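Local coordinates for protein malonyl CoA-ACP transacylase (Xanthomonas oryzae pv. oryzae, PDB 3K89) that probably catalyses the transfer of the malonyl group from malonyl-CoA to holo-acyl carrier protein, releasing CoA, at residues 32-37 with 75-80; 177-182 with 193-198; 261-266 with 288-293. One frame throughout, in Å; residues are numbered along the deposited sequence.

Interaction 1: residues 32-37 with 75-80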
# COMPACT_ATOMS: atom_id res chain seq x y z
N ARG A 32 -11.25 14.14 -10.72
CA ARG A 32 -11.50 15.11 -9.66
C ARG A 32 -12.83 14.87 -8.94
O ARG A 32 -12.98 15.20 -7.76
CB ARG A 32 -11.43 16.53 -10.20
CG ARG A 32 -9.99 17.00 -10.41
CD ARG A 32 -9.92 18.30 -11.16
NE ARG A 32 -10.26 19.42 -10.30
CZ ARG A 32 -10.15 20.70 -10.66
NH1 ARG A 32 -9.71 21.01 -11.87
NH2 ARG A 32 -10.47 21.66 -9.81
N GLU A 33 -13.80 14.29 -9.65
CA GLU A 33 -15.08 13.93 -9.03
C GLU A 33 -14.86 12.85 -7.95
O GLU A 33 -15.44 12.93 -6.86
CB GLU A 33 -16.09 13.47 -10.08
CG GLU A 33 -16.55 14.60 -10.97
CD GLU A 33 -17.35 14.10 -12.17
OE1 GLU A 33 -17.53 12.87 -12.33
OE2 GLU A 33 -17.79 14.96 -12.97
N THR A 34 -14.02 11.87 -8.27
CA THR A 34 -13.67 10.81 -7.32
C THR A 34 -12.94 11.38 -6.11
O THR A 34 -13.24 10.99 -4.97
CB THR A 34 -12.85 9.72 -8.03
OG1 THR A 34 -13.71 9.14 -9.01
CG2 THR A 34 -12.41 8.63 -7.06
N PHE A 35 -12.00 12.29 -6.34
CA PHE A 35 -11.30 12.93 -5.22
C PHE A 35 -12.27 13.72 -4.34
O PHE A 35 -12.15 13.67 -3.12
CB PHE A 35 -10.17 13.85 -5.69
CG PHE A 35 -8.86 13.15 -5.87
CD1 PHE A 35 -8.61 12.39 -7.01
CD2 PHE A 35 -7.85 13.27 -4.92
CE1 PHE A 35 -7.38 11.74 -7.20
CE2 PHE A 35 -6.61 12.62 -5.08
CZ PHE A 35 -6.37 11.86 -6.23
N ALA A 36 -13.25 14.38 -4.96
CA ALA A 36 -14.23 15.15 -4.20
C ALA A 36 -15.05 14.24 -3.29
O ALA A 36 -15.28 14.56 -2.13
CB ALA A 36 -15.12 15.95 -5.14
N GLU A 37 -15.43 13.08 -3.81
CA GLU A 37 -16.19 12.08 -3.05
C GLU A 37 -15.36 11.55 -1.87
O GLU A 37 -15.84 11.48 -0.74
CB GLU A 37 -16.59 10.95 -4.00
CG GLU A 37 -17.43 9.83 -3.39
CD GLU A 37 -17.83 8.78 -4.40
OE1 GLU A 37 -17.90 9.11 -5.61
OE2 GLU A 37 -18.12 7.62 -3.97
N VAL A 75 -8.24 5.96 -10.64
CA VAL A 75 -7.73 5.22 -11.80
C VAL A 75 -8.59 3.95 -12.04
O VAL A 75 -8.87 3.59 -13.19
CB VAL A 75 -6.23 4.89 -11.67
CG1 VAL A 75 -5.75 4.13 -12.95
CG2 VAL A 75 -5.44 6.21 -11.47
N TRP A 76 -9.02 3.30 -10.95
CA TRP A 76 -9.90 2.13 -11.04
C TRP A 76 -11.18 2.47 -11.79
O TRP A 76 -11.59 1.74 -12.70
CB TRP A 76 -10.25 1.64 -9.62
CG TRP A 76 -11.33 0.58 -9.59
CD1 TRP A 76 -12.63 0.72 -9.18
CD2 TRP A 76 -11.18 -0.78 -10.00
NE1 TRP A 76 -13.29 -0.49 -9.30
CE2 TRP A 76 -12.43 -1.42 -9.80
CE3 TRP A 76 -10.11 -1.53 -10.50
CZ2 TRP A 76 -12.64 -2.76 -10.09
CZ3 TRP A 76 -10.31 -2.88 -10.79
CH2 TRP A 76 -11.57 -3.48 -10.58
N ARG A 77 -11.80 3.58 -11.42
CA ARG A 77 -13.08 3.99 -12.03
C ARG A 77 -12.90 4.34 -13.50
O ARG A 77 -13.77 4.04 -14.33
CB ARG A 77 -13.72 5.13 -11.24
CG ARG A 77 -14.26 4.65 -9.89
CD ARG A 77 -14.82 5.80 -9.09
NE ARG A 77 -15.50 5.34 -7.87
CZ ARG A 77 -16.14 6.16 -7.04
NH1 ARG A 77 -16.17 7.48 -7.27
NH2 ARG A 77 -16.73 5.69 -5.94
N LEU A 78 -11.74 4.93 -13.82
CA LEU A 78 -11.41 5.26 -15.20
C LEU A 78 -11.30 4.00 -16.05
O LEU A 78 -11.96 3.89 -17.09
CB LEU A 78 -10.12 6.09 -15.26
CG LEU A 78 -9.56 6.47 -16.64
CD1 LEU A 78 -10.58 7.26 -17.46
CD2 LEU A 78 -8.27 7.28 -16.46
N TRP A 79 -10.46 3.06 -15.61
CA TRP A 79 -10.26 1.79 -16.30
C TRP A 79 -11.58 1.08 -16.51
O TRP A 79 -11.90 0.64 -17.62
CB TRP A 79 -9.33 0.90 -15.48
CG TRP A 79 -9.00 -0.39 -16.14
CD1 TRP A 79 -9.66 -1.58 -16.00
CD2 TRP A 79 -7.92 -0.64 -17.05
NE1 TRP A 79 -9.05 -2.55 -16.76
CE2 TRP A 79 -7.99 -2.00 -17.41
CE3 TRP A 79 -6.91 0.16 -17.59
CZ2 TRP A 79 -7.07 -2.58 -18.30
CZ3 TRP A 79 -5.99 -0.43 -18.46
CH2 TRP A 79 -6.08 -1.78 -18.81
N THR A 80 -12.36 0.97 -15.43
CA THR A 80 -13.60 0.21 -15.48
C THR A 80 -14.64 0.89 -16.39
O THR A 80 -15.39 0.18 -17.08
CB THR A 80 -14.14 -0.16 -14.06
OG1 THR A 80 -14.29 1.01 -13.26
CG2 THR A 80 -13.17 -1.10 -13.36
O HOH W 1 -16.45 9.47 -9.42
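Glu37 turns its CG anti to the backbone N (chi1 -178°) and runs out extended, while Arg77 sets CG beside its own N (chi1 -71°) and stays straight from CG to NE; the two chains approach obliquely between their helices, bringing carboxylate and guanidinium together. The guanidinium grips the carboxylate end-on with both terminal nitrogens: NH1 of Arg77 gives to OE1 of Glu37 at 2.9 Å, and NH2 of Arg77 gives to OE2 of Glu37 at 3.1 Å. Both bonds are nearly straight and lie almost in the guanidinium plane, yet each oxygen is met from above the carboxylate plane, since the two planes are tilted 44° apart. This is a bidentate salt bridge between helix 30-42 and helix 61-81 of the acyltransferase fold, partly open to solvent. Thr34 lies one helical turn before Glu37 and sits alongside the arginine stem, its OG1 3.5 Å from CD of Arg77. That hydroxyl is hydrogen-bonded to Gln30 and, at 2.8 Å from OG1 of Thr34, to a water, which also takes a weak bond from NH1 of Arg77. The Thr34 side chain also touches Val73 and Ala74 of helix 61-81.

Interaction 2: residues 177-182 with 193-198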
# COMPACT_ATOMS: atom_id res chain seq x y z
N ALA A 177 16.74 1.48 17.73
CA ALA A 177 16.92 0.08 17.36
C ALA A 177 17.13 -0.12 15.86
O ALA A 177 17.92 -0.97 15.45
CB ALA A 177 15.74 -0.77 17.87
N VAL A 178 16.43 0.67 15.03
CA VAL A 178 16.65 0.66 13.60
C VAL A 178 18.09 1.12 13.33
O VAL A 178 18.81 0.50 12.54
CB VAL A 178 15.59 1.53 12.84
CG1 VAL A 178 15.94 1.68 11.37
CG2 VAL A 178 14.20 0.90 13.00
N ASP A 179 18.53 2.16 14.03
CA ASP A 179 19.90 2.64 13.85
C ASP A 179 20.92 1.59 14.27
O ASP A 179 21.93 1.40 13.58
CB ASP A 179 20.14 3.98 14.55
CG ASP A 179 19.62 5.17 13.75
OD1 ASP A 179 19.37 5.03 12.53
OD2 ASP A 179 19.48 6.26 14.34
N ARG A 180 20.67 0.90 15.38
CA ARG A 180 21.54 -0.22 15.78
C ARG A 180 21.58 -1.33 14.71
O ARG A 180 22.65 -1.85 14.38
CB ARG A 180 21.17 -0.79 17.14
CG ARG A 180 21.49 0.13 18.33
CD ARG A 180 21.31 -0.61 19.64
NE ARG A 180 19.96 -1.16 19.86
CZ ARG A 180 18.97 -0.52 20.46
NH1 ARG A 180 19.14 0.74 20.89
NH2 ARG A 180 17.80 -1.11 20.63
N ALA A 181 20.42 -1.67 14.15
CA ALA A 181 20.38 -2.67 13.08
C ALA A 181 21.20 -2.23 11.87
O ALA A 181 21.92 -3.04 11.27
CB ALA A 181 18.93 -2.99 12.68
N LEU A 182 21.10 -0.96 11.52
CA LEU A 182 21.86 -0.40 10.42
C LEU A 182 23.37 -0.49 10.67
O LEU A 182 24.11 -0.84 9.76
CB LEU A 182 21.43 1.05 10.13
CG LEU A 182 20.02 1.24 9.57
CD1 LEU A 182 19.70 2.73 9.39
CD2 LEU A 182 19.81 0.49 8.27
N ALA A 193 21.65 0.44 2.57
CA ALA A 193 20.63 0.52 3.61
C ALA A 193 20.37 1.98 3.94
O ALA A 193 21.22 2.67 4.51
CB ALA A 193 21.06 -0.24 4.84
N VAL A 194 19.17 2.45 3.58
CA VAL A 194 18.82 3.86 3.69
C VAL A 194 17.57 4.07 4.55
O VAL A 194 16.51 3.50 4.27
CB VAL A 194 18.65 4.53 2.29
CG1 VAL A 194 17.77 3.68 1.38
CG2 VAL A 194 18.11 5.96 2.41
N LYS A 195 17.73 4.88 5.59
CA LYS A 195 16.62 5.28 6.45
C LYS A 195 15.60 6.06 5.63
O LYS A 195 15.96 7.01 4.92
CB LYS A 195 17.13 6.12 7.62
CG LYS A 195 16.14 6.21 8.76
CD LYS A 195 16.45 7.34 9.71
CE LYS A 195 17.53 6.94 10.71
NZ LYS A 195 17.36 7.69 11.98
N LEU A 196 14.34 5.65 5.71
CA LEU A 196 13.25 6.33 5.00
C LEU A 196 12.83 7.62 5.71
O LEU A 196 13.12 7.81 6.89
CB LEU A 196 12.05 5.40 4.81
CG LEU A 196 12.26 4.07 4.07
CD1 LEU A 196 10.99 3.25 4.12
CD2 LEU A 196 12.72 4.29 2.62
N ALA A 197 12.16 8.51 4.99
CA ALA A 197 11.74 9.79 5.57
C ALA A 197 10.51 9.67 6.48
O ALA A 197 10.29 10.54 7.33
CB ALA A 197 11.51 10.82 4.47
N VAL A 198 9.73 8.60 6.32
CA VAL A 198 8.55 8.33 7.17
C VAL A 198 8.86 8.35 8.67
O VAL A 198 9.88 7.82 9.12
CB VAL A 198 7.89 6.97 6.83
CG1 VAL A 198 7.13 7.05 5.53
CG2 VAL A 198 8.91 5.85 6.80
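Asp179 and Lys195 form the polar half of this contact, and their torsions explain how a residue on the flank of a helix meets one on an edge strand. The aspartate keeps CG beside its backbone N (chi1 -81°), which swings the carboxylate over toward the strand. Lys195 leaves the strand with CG anti to the backbone N (chi1 -162°), then bends at chi3 (-82°), so that its last two atoms fold in across the carboxylate; the two side chains cross at about a right angle. The resulting salt bridge is loose. NZ of Lys195 is 3.4 Å from OD1 of Asp179, and its bond to OD2 of Asp179 is weak at 3.5 Å. The ammonium thus lies almost equally far from both oxygens, and neither distance is short; CE of Lys195 in fact comes nearer than the ammonium does, 3.2 Å from OD1 of Asp179.

The apolar half is a single pair of side chains. Leu182 points toward the strand, and with CD1 anti to CA it is the other branch, CD2, that touches CB of Ala193 at 3.7 Å. Ala193 and Lys195 share the strand face turned to the helix.

Helix 175-187 packs on the sheet through Val178 and Leu182, which reach Ala135, and through Ala181, which meets Ile171 and Val158. Strand 193-195 is an outer strand of the sheet, bonded by its backbone to antiparallel strand 132-138. With helix 142-152 beside it, helix 175-187 covers a ferredoxin-like sheet of strand order 4-1-3-2.

Interaction 3: residues 261-266 with 288-293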
# COMPACT_ATOMS: atom_id res chain seq x y z
N GLY A 261 5.01 -12.47 -1.04
CA GLY A 261 4.03 -13.54 -0.90
C GLY A 261 2.75 -13.26 -1.67
O GLY A 261 2.20 -14.16 -2.32
N CYS A 262 2.25 -12.03 -1.59
CA CYS A 262 1.02 -11.67 -2.31
C CYS A 262 1.19 -11.80 -3.82
O CYS A 262 0.33 -12.33 -4.51
CB CYS A 262 0.59 -10.23 -1.97
SG CYS A 262 -0.12 -10.07 -0.30
N VAL A 263 2.32 -11.33 -4.34
CA VAL A 263 2.59 -11.39 -5.78
C VAL A 263 2.76 -12.85 -6.22
O VAL A 263 2.20 -13.26 -7.23
CB VAL A 263 3.80 -10.53 -6.17
CG1 VAL A 263 4.18 -10.71 -7.65
CG2 VAL A 263 3.50 -9.03 -5.90
N GLN A 264 3.49 -13.63 -5.43
CA GLN A 264 3.63 -15.07 -5.70
C GLN A 264 2.27 -15.78 -5.66
O GLN A 264 2.01 -16.69 -6.46
CB GLN A 264 4.62 -15.72 -4.72
CG GLN A 264 6.06 -15.30 -4.99
CD GLN A 264 7.04 -15.72 -3.89
OE1 GLN A 264 6.65 -16.02 -2.76
NE2 GLN A 264 8.33 -15.73 -4.22
N ALA A 265 1.39 -15.35 -4.75
CA ALA A 265 0.05 -15.93 -4.64
C ALA A 265 -0.77 -15.64 -5.89
O ALA A 265 -1.49 -16.52 -6.39
CB ALA A 265 -0.68 -15.46 -3.38
N LEU A 266 -0.68 -14.39 -6.38
CA LEU A 266 -1.33 -14.01 -7.64
C LEU A 266 -0.86 -14.90 -8.79
O LEU A 266 -1.69 -15.48 -9.50
CB LEU A 266 -1.08 -12.54 -7.98
CG LEU A 266 -1.70 -11.50 -7.03
CD1 LEU A 266 -1.21 -10.09 -7.43
CD2 LEU A 266 -3.23 -11.58 -7.01
N LYS A 288 8.48 -6.91 -10.90
CA LYS A 288 9.51 -7.32 -11.88
C LYS A 288 10.67 -8.06 -11.21
O LYS A 288 11.31 -8.91 -11.84
CB LYS A 288 10.02 -6.12 -12.68
CG LYS A 288 8.97 -5.46 -13.57
CD LYS A 288 9.58 -4.45 -14.52
CE LYS A 288 8.80 -3.12 -14.53
NZ LYS A 288 7.31 -3.27 -14.46
N ARG A 289 10.94 -7.72 -9.95
CA ARG A 289 12.00 -8.39 -9.18
C ARG A 289 11.52 -9.72 -8.59
O ARG A 289 12.30 -10.67 -8.47
CB ARG A 289 12.56 -7.45 -8.10
CG ARG A 289 13.76 -7.98 -7.31
CD ARG A 289 15.00 -8.14 -8.19
NE ARG A 289 16.06 -8.88 -7.49
CZ ARG A 289 16.09 -10.20 -7.37
NH1 ARG A 289 15.13 -10.95 -7.91
NH2 ARG A 289 17.09 -10.78 -6.71
N ILE A 290 10.24 -9.80 -8.24
CA ILE A 290 9.66 -11.00 -7.65
C ILE A 290 9.49 -12.12 -8.68
O ILE A 290 9.85 -13.29 -8.42
CB ILE A 290 8.30 -10.68 -6.97
CG1 ILE A 290 8.51 -9.76 -5.76
CG2 ILE A 290 7.60 -11.96 -6.50
CD1 ILE A 290 7.28 -8.92 -5.38
N ASP A 291 8.97 -11.76 -9.84
CA ASP A 291 8.66 -12.75 -10.86
C ASP A 291 8.82 -12.11 -12.23
O ASP A 291 7.96 -11.35 -12.68
CB ASP A 291 7.26 -13.32 -10.65
CG ASP A 291 6.93 -14.46 -11.62
OD1 ASP A 291 7.56 -14.56 -12.70
OD2 ASP A 291 6.01 -15.24 -11.28
N LYS A 292 9.93 -12.45 -12.88
CA LYS A 292 10.34 -11.79 -14.12
C LYS A 292 9.44 -12.09 -15.32
O LYS A 292 9.52 -11.43 -16.35
CB LYS A 292 11.78 -12.17 -14.45
CG LYS A 292 12.82 -11.58 -13.49
CD LYS A 292 14.20 -12.21 -13.70
CE LYS A 292 14.97 -11.51 -14.80
NZ LYS A 292 16.24 -12.23 -15.13
N SER A 293 8.57 -13.08 -15.18
CA SER A 293 7.66 -13.43 -16.26
C SER A 293 6.37 -12.61 -16.28
O SER A 293 5.69 -12.54 -17.30
CB SER A 293 7.32 -14.92 -16.22
OG SER A 293 6.52 -15.26 -15.10
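Gln264 brings a flat carboxamide to this contact but uses its stem: CG lies 4.0 Å from CG2 of Ile290, while the amide beyond it stands farther from the isoleucine. The other flat group is the carboxylate of Asp291, the first residue to leave the helix. Its OD1 is held twice from within its own segment, by Ser293 N at 3.1 Å on the anti side and by Ser293 OG at 2.7 Å on the syn side. Both donors sit somewhat out of the carboxylate plane, on the same face. The backbone bond makes an Asx turn, and together the two fix the rotation of the carboxylate just beyond the helix end.

Ile290 carries the contact itself. Its two arms meet the two valine methyls, branch to branch: CD1 of Ile290 touches CG2 of Val263 at 3.8 Å, and CG2 of Ile290 touches CG1 of Val263 at the same distance of 3.8 Å. The match follows from the valine torsion, with CG1 anti to the backbone N (chi1 174°) and both methyls spread toward the isoleucine. Trp259 and Thr260 also touch Ile290, and Leu294 adds to the packing on Val263.

Helix 259-268 leads by a short loop to strand 273-276, and helix 282-290 then links that strand to its parallel neighbour 295-298. The contact thus packs the helix of a beta-alpha-beta crossover against the helix before it, on one side of the parallel sheet in the alpha/beta part of the acyltransferase fold.

Followed from the N terminus, the three contacts come in series, each closing before the next opens, so none nests or crosses. Interaction 1 closes a largely helical loop of 37 residues and joins helices 30-42 and 61-81. Interaction 2 closes the shortest loop, ten residues, and fastens helix 175-187 to the edge of the mixed sheet. Interaction 3 closes 21 residues that include strand 273-276 of the parallel sheet and joins helices 259-268 and 282-290. Interactions 1 and 2 lie on opposite sides of the chain's centre, their own centres 36 Å apart; interaction 3 is 26 to 27 Å from both, centre to centre. The chain enters the ferredoxin-like part after interaction 1 and leaves it before interaction 3.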